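Local structure of galactose-binding lectin (Enterobacter cloacae subsp. cloacae, 6YF6) at residues 125-128 with 132-135; 66-71 with 119-124. The protein is a lectin, named for galactose binding, whose C-terminal domain, the part present here, binds a fucoside through a calcium ion. All coordinates share one frame; numbering follows the deposited sequence.

Interaction 1 of 2, residues 125-128 with 132-135; sequences SHVS and GNDF. With CA (calcium ion), chain D; SFU (methyl 1-seleno-alpha-L-fucopyranoside), chain C.
Val127 and Asn133 lie side by side inside the loop that joins the two sheets of this beta-sandwich C-terminal domain, the loop that carries much of the calcium-bridged sugar site. Their side chains run past each other in opposite directions, with Val127 CG1 resting against the amide carbon Asn133 CG at 3.7 Å. Asn133 has left-handed backbone angles, and its CG stands anti to the backbone N (chi1 -166°), which carries the amide back across the loop towards 125-128. There ND2 donates to the carbonyl of Ala129, while OD1 faces a water molecule. This water donates to both sides, to Asn133 OD1 at 3.0 Å and to Ser125 OG at 2.7 Å, and so links two side chains that do not bond directly. Ser125 OG is gripped further: it accepts Val127 N at 3.3 Å with a nearly straight N-H (161°), forming an ST turn, and it is also hydrogen-bonded to the carbonyl of His48. The residues flanking Asn133 serve the metal. Gly132 O binds calcium at 2.6 Å and Asp134 OD1 at 2.5 Å, beside ligands from Ile41, Thr42 and Ser130 and the fucoside hydroxyls O3 and O4. Thr42 OG1, itself a calcium ligand, hydrogen-bonds to Asn133 O, so the backbone of Asn133 belongs to the second shell. Sugar O4, besides binding calcium, has two protein neighbours: Asp134 OD2 lies 2.7 Å from it, and Gly132 N reaches it at 2.8 Å through a weak, bent hydrogen bond (124°).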
loop_
_atom_site.group_PDB
_atom_site.type_symbol
_atom_site.label_atom_id
_atom_site.label_comp_id
_atom_site.label_asym_id
_atom_site.label_seq_id
_atom_site.Cartn_x
_atom_site.Cartn_y
_atom_site.Cartn_z
ATOM N N SER A 125 17.625 -6.426 -11.191
ATOM C CA SER A 125 17.257 -7.832 -11.289
ATOM C C SER A 125 18.508 -8.696 -11.370
ATOM O O SER A 125 19.448 -8.377 -12.104
ATOM C CB SER A 125 16.390 -8.097 -12.519
ATOM O OG SER A 125 16.296 -9.490 -12.763
ATOM N N HIS A 126 18.507 -9.802 -10.628
ATOM C CA HIS A 126 19.622 -10.739 -10.615
ATOM C C HIS A 126 19.307 -12.023 -11.370
ATOM O O HIS A 126 20.103 -12.968 -11.330
ATOM C CB HIS A 126 20.020 -11.052 -9.173
ATOM C CG HIS A 126 20.390 -9.840 -8.379
ATOM N ND1 HIS A 126 21.691 -9.551 -8.025
ATOM C CD2 HIS A 126 19.634 -8.833 -7.884
ATOM C CE1 HIS A 126 21.719 -8.422 -7.340
ATOM N NE2 HIS A 126 20.483 -7.966 -7.239
ATOM N N VAL A 127 18.176 -12.072 -12.068
ATOM C CA VAL A 127 17.766 -13.233 -12.848
ATOM C C VAL A 127 17.637 -12.789 -14.298
ATOM O O VAL A 127 16.794 -11.941 -14.620
ATOM C CB VAL A 127 16.446 -13.827 -12.330
ATOM C CG1 VAL A 127 16.001 -15.004 -13.191
ATOM C CG2 VAL A 127 16.597 -14.256 -10.875
ATOM N N SER A 128 18.479 -13.348 -15.168
ATOM C CA SER A 128 18.408 -13.036 -16.590
ATOM C C SER A 128 17.341 -13.842 -17.318
ATOM O O SER A 128 16.981 -13.489 -18.447
ATOM C CB SER A 128 19.768 -13.284 -17.251
ATOM O OG SER A 128 20.125 -14.656 -17.189
ATOM N N GLY A 132 9.584 -17.873 -16.598
ATOM C CA GLY A 132 9.198 -17.334 -15.313
ATOM C C GLY A 132 9.780 -15.948 -15.120
ATOM O O GLY A 132 9.808 -15.144 -16.057
ATOM N N ASN A 133 10.261 -15.655 -13.917
ATOM C CA ASN A 133 10.851 -14.352 -13.629
ATOM C C ASN A 133 9.868 -13.226 -13.955
ATOM O O ASN A 133 10.218 -12.227 -14.587
ATOM C CB ASN A 133 12.162 -14.182 -14.403
ATOM C CG ASN A 133 12.988 -13.023 -13.897
ATOM O OD1 ASN A 133 12.861 -12.620 -12.746
ATOM N ND2 ASN A 133 13.840 -12.481 -14.758
ATOM N N ASP A 134 8.621 -13.401 -13.517
ATOM C CA ASP A 134 7.533 -12.468 -13.789
ATOM C C ASP A 134 7.082 -11.803 -12.493
ATOM O O ASP A 134 6.830 -12.486 -11.496
ATOM C CB ASP A 134 6.354 -13.195 -14.441
ATOM C CG ASP A 134 6.775 -14.022 -15.639
ATOM O OD1 ASP A 134 7.306 -13.437 -16.605
ATOM O OD2 ASP A 134 6.578 -15.256 -15.613
ATOM N N PHE A 135 6.962 -10.477 -12.512
ATOM C CA PHE A 135 6.644 -9.744 -11.293
ATOM C C PHE A 135 6.116 -8.361 -11.652
ATOM O O PHE A 135 6.154 -7.937 -12.809
ATOM C CB PHE A 135 7.868 -9.644 -10.368
ATOM C CG PHE A 135 9.095 -9.067 -11.028
ATOM C CD1 PHE A 135 9.883 -9.844 -11.865
ATOM C CD2 PHE A 135 9.470 -7.755 -10.793
ATOM C CE1 PHE A 135 11.017 -9.316 -12.466
ATOM C CE2 PHE A 135 10.598 -7.222 -11.389
ATOM C CZ PHE A 135 11.373 -8.005 -12.228
HETATM CA CA CA D . 8.912 -14.266 -18.283
HETATM C C1 SFU C . 7.508 -18.553 -20.402
HETATM C C2 SFU C . 7.908 -17.100 -20.658
HETATM C C3 SFU C . 6.853 -16.092 -20.154
HETATM C C4 SFU C . 6.539 -16.418 -18.699
HETATM C C5 SFU C . 6.044 -17.862 -18.630
HETATM C C6 SFU C . 5.742 -18.223 -17.183
HETATM O O2 SFU C . 8.111 -16.917 -22.048
HETATM O O3 SFU C . 7.405 -14.787 -20.175
HETATM O O4 SFU C . 7.694 -16.329 -17.880
HETATM O O5 SFU C . 7.045 -18.791 -19.101
HETATM C CM SFU C . 5.686 -20.855 -21.101
HETATM SE SE SFU C . 6.087 -19.086 -21.728
HETATM O O HOH W 1 14.642 -10.861 -11.122
#

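Interaction 2 of 2, residues 66-71 with 119-124; sequences YTWTVK and AELAVV
Ala122 O meets the rim of the Trp68 indole close to the ring plane, 3.4 Å from CH2, where the outer carbons of the six-membered ring face the backbone of 119-124. No hydrogen bond crosses between these two strands, so the contact rests on how the indole is wedged. With CG anti to the backbone N (chi1 179°), Trp68 reaches straight across the interior. One face of the ring is covered by Leu121: its CB makes an off-centre CH-pi contact, 4.2 Å from the centroid of the six-membered ring of Trp68, and Leu121 CD1 lies over the same face towards the rim. From beyond the other side of the plane Val123 CG2 comes in obliquely, 3.6 Å from Trp68 CZ2. The ring thus enters between two side chains that are separated by one residue along the strand. Leu121 also packs on Trp19 of the second subunit. This is the core packing of a beta sandwich: the segment axes approach to 10.5 Å and run at 35° to each other, as members of two facing sheets. Strand 65-74 lies between 135-143 and 106-113 in one sheet, strand 118-125 between 50-58 and 83-88 in the other.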
loop_
_atom_site.group_PDB
_atom_site.type_symbol
_atom_site.label_atom_id
_atom_site.label_comp_id
_atom_site.label_asym_id
_atom_site.label_seq_id
_atom_site.Cartn_x
_atom_site.Cartn_y
_atom_site.Cartn_z
ATOM N N TYR A 66 18.240 8.628 3.286
ATOM C CA TYR A 66 16.910 8.482 2.714
ATOM C C TYR A 66 16.530 7.009 2.673
ATOM O O TYR A 66 17.385 6.135 2.507
ATOM C CB TYR A 66 16.852 9.096 1.310
ATOM C CG TYR A 66 17.091 10.592 1.309
ATOM C CD1 TYR A 66 18.380 11.108 1.275
ATOM C CD2 TYR A 66 16.030 11.487 1.356
ATOM C CE1 TYR A 66 18.606 12.473 1.283
ATOM C CE2 TYR A 66 16.245 12.855 1.365
ATOM C CZ TYR A 66 17.535 13.342 1.325
ATOM O OH TYR A 66 17.762 14.703 1.337
ATOM N N THR A 67 15.235 6.744 2.835
ATOM C CA THR A 67 14.697 5.390 2.909
ATOM C C THR A 67 13.872 5.130 1.657
ATOM O O THR A 67 12.866 5.807 1.418
ATOM C CB THR A 67 13.850 5.210 4.171
ATOM O OG1 THR A 67 14.677 5.382 5.329
ATOM C CG2 THR A 67 13.210 3.828 4.210
ATOM N N TRP A 68 14.299 4.156 0.862
ATOM C CA TRP A 68 13.658 3.827 -0.405
ATOM C C TRP A 68 12.894 2.520 -0.238
ATOM O O TRP A 68 13.493 1.487 0.081
ATOM C CB TRP A 68 14.709 3.725 -1.510
ATOM C CG TRP A 68 14.186 3.360 -2.866
ATOM C CD1 TRP A 68 12.883 3.352 -3.274
ATOM C CD2 TRP A 68 14.963 2.952 -3.997
ATOM N NE1 TRP A 68 12.801 2.958 -4.590
ATOM C CE2 TRP A 68 14.065 2.709 -5.057
ATOM C CE3 TRP A 68 16.332 2.767 -4.217
ATOM C CZ2 TRP A 68 14.491 2.289 -6.315
ATOM C CZ3 TRP A 68 16.753 2.352 -5.472
ATOM C CH2 TRP A 68 15.837 2.118 -6.502
ATOM N N THR A 69 11.578 2.569 -0.438
ATOM C CA THR A 69 10.730 1.385 -0.381
ATOM C C THR A 69 10.082 1.149 -1.739
ATOM O O THR A 69 9.734 2.098 -2.449
ATOM C CB THR A 69 9.652 1.511 0.708
ATOM O OG1 THR A 69 8.907 2.723 0.531
ATOM C CG2 THR A 69 10.301 1.502 2.095
ATOM N N VAL A 70 9.946 -0.128 -2.096
ATOM C CA VAL A 70 9.382 -0.565 -3.368
ATOM C C VAL A 70 8.378 -1.664 -3.057
ATOM O O VAL A 70 8.733 -2.669 -2.433
ATOM C CB VAL A 70 10.459 -1.083 -4.338
ATOM C CG1 VAL A 70 9.811 -1.665 -5.602
ATOM C CG2 VAL A 70 11.433 0.023 -4.694
ATOM N N LYS A 71 7.129 -1.465 -3.463
ATOM C CA LYS A 71 6.094 -2.474 -3.273
ATOM C C LYS A 71 6.083 -3.372 -4.502
ATOM O O LYS A 71 5.858 -2.899 -5.621
ATOM C CB LYS A 71 4.733 -1.824 -3.047
ATOM C CG LYS A 71 4.653 -1.051 -1.734
ATOM C CD LYS A 71 3.222 -0.664 -1.394
ATOM C CE LYS A 71 3.163 0.210 -0.146
ATOM N NZ LYS A 71 1.866 0.937 -0.028
ATOM N N ALA A 119 20.402 11.785 -6.527
ATOM C CA ALA A 119 20.968 10.447 -6.451
ATOM C C ALA A 119 20.461 9.634 -7.630
ATOM O O ALA A 119 19.305 9.773 -8.038
ATOM C CB ALA A 119 20.594 9.746 -5.140
ATOM N N GLU A 120 21.334 8.790 -8.173
ATOM C CA GLU A 120 20.984 7.903 -9.277
ATOM C C GLU A 120 20.506 6.582 -8.685
ATOM O O GLU A 120 21.296 5.832 -8.101
ATOM C CB GLU A 120 22.178 7.704 -10.207
ATOM C CG GLU A 120 22.544 8.954 -11.004
ATOM C CD GLU A 120 23.738 8.747 -11.920
ATOM O OE1 GLU A 120 23.741 7.764 -12.692
ATOM O OE2 GLU A 120 24.675 9.571 -11.873
ATOM N N LEU A 121 19.213 6.308 -8.823
ATOM C CA LEU A 121 18.597 5.116 -8.263
ATOM C C LEU A 121 18.332 4.095 -9.358
ATOM O O LEU A 121 17.970 4.452 -10.484
ATOM C CB LEU A 121 17.284 5.460 -7.562
ATOM C CG LEU A 121 17.380 6.535 -6.480
ATOM C CD1 LEU A 121 16.008 6.791 -5.874
ATOM C CD2 LEU A 121 18.395 6.128 -5.416
ATOM N N ALA A 122 18.494 2.821 -9.019
ATOM C CA ALA A 122 18.187 1.753 -9.955
ATOM C C ALA A 122 17.646 0.560 -9.187
ATOM O O ALA A 122 18.171 0.203 -8.130
ATOM C CB ALA A 122 19.423 1.348 -10.766
ATOM N N VAL A 123 16.574 -0.029 -9.716
ATOM C CA VAL A 123 16.106 -1.340 -9.285
ATOM C C VAL A 123 16.833 -2.381 -10.125
ATOM O O VAL A 123 16.943 -2.235 -11.349
ATOM C CB VAL A 123 14.582 -1.458 -9.437
ATOM C CG1 VAL A 123 14.103 -2.823 -8.975
ATOM C CG2 VAL A 123 13.884 -0.354 -8.654
ATOM N N VAL A 124 17.336 -3.427 -9.474
ATOM C CA VAL A 124 18.268 -4.365 -10.088
ATOM C C VAL A 124 17.675 -5.765 -10.034
ATOM O O VAL A 124 17.275 -6.234 -8.963
ATOM C CB VAL A 124 19.640 -4.331 -9.387
ATOM C CG1 VAL A 124 20.582 -5.354 -10.006
ATOM C CG2 VAL A 124 20.240 -2.932 -9.455
#

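Following the chain from the N terminus, interaction 2 opens first, on strand 65-74. The chain then runs through strands 83-88, 91-98 and 106-113 before 119-124 closes a loop of 47 residues across the sandwich. Interaction 1 begins at the very next residue, so the two lie in series, neither nested nor crossed, with centres about 18 Å apart. It closes a much shorter turn, with just three residues between its segments, among them the calcium ligand Ser130. From there strand 135-143 returns to the sheet of 65-74 and pairs beside it. Interaction 2 therefore joins the sheets face to face in the core, while interaction 1 lies within the connection between them at the sugar-binding end.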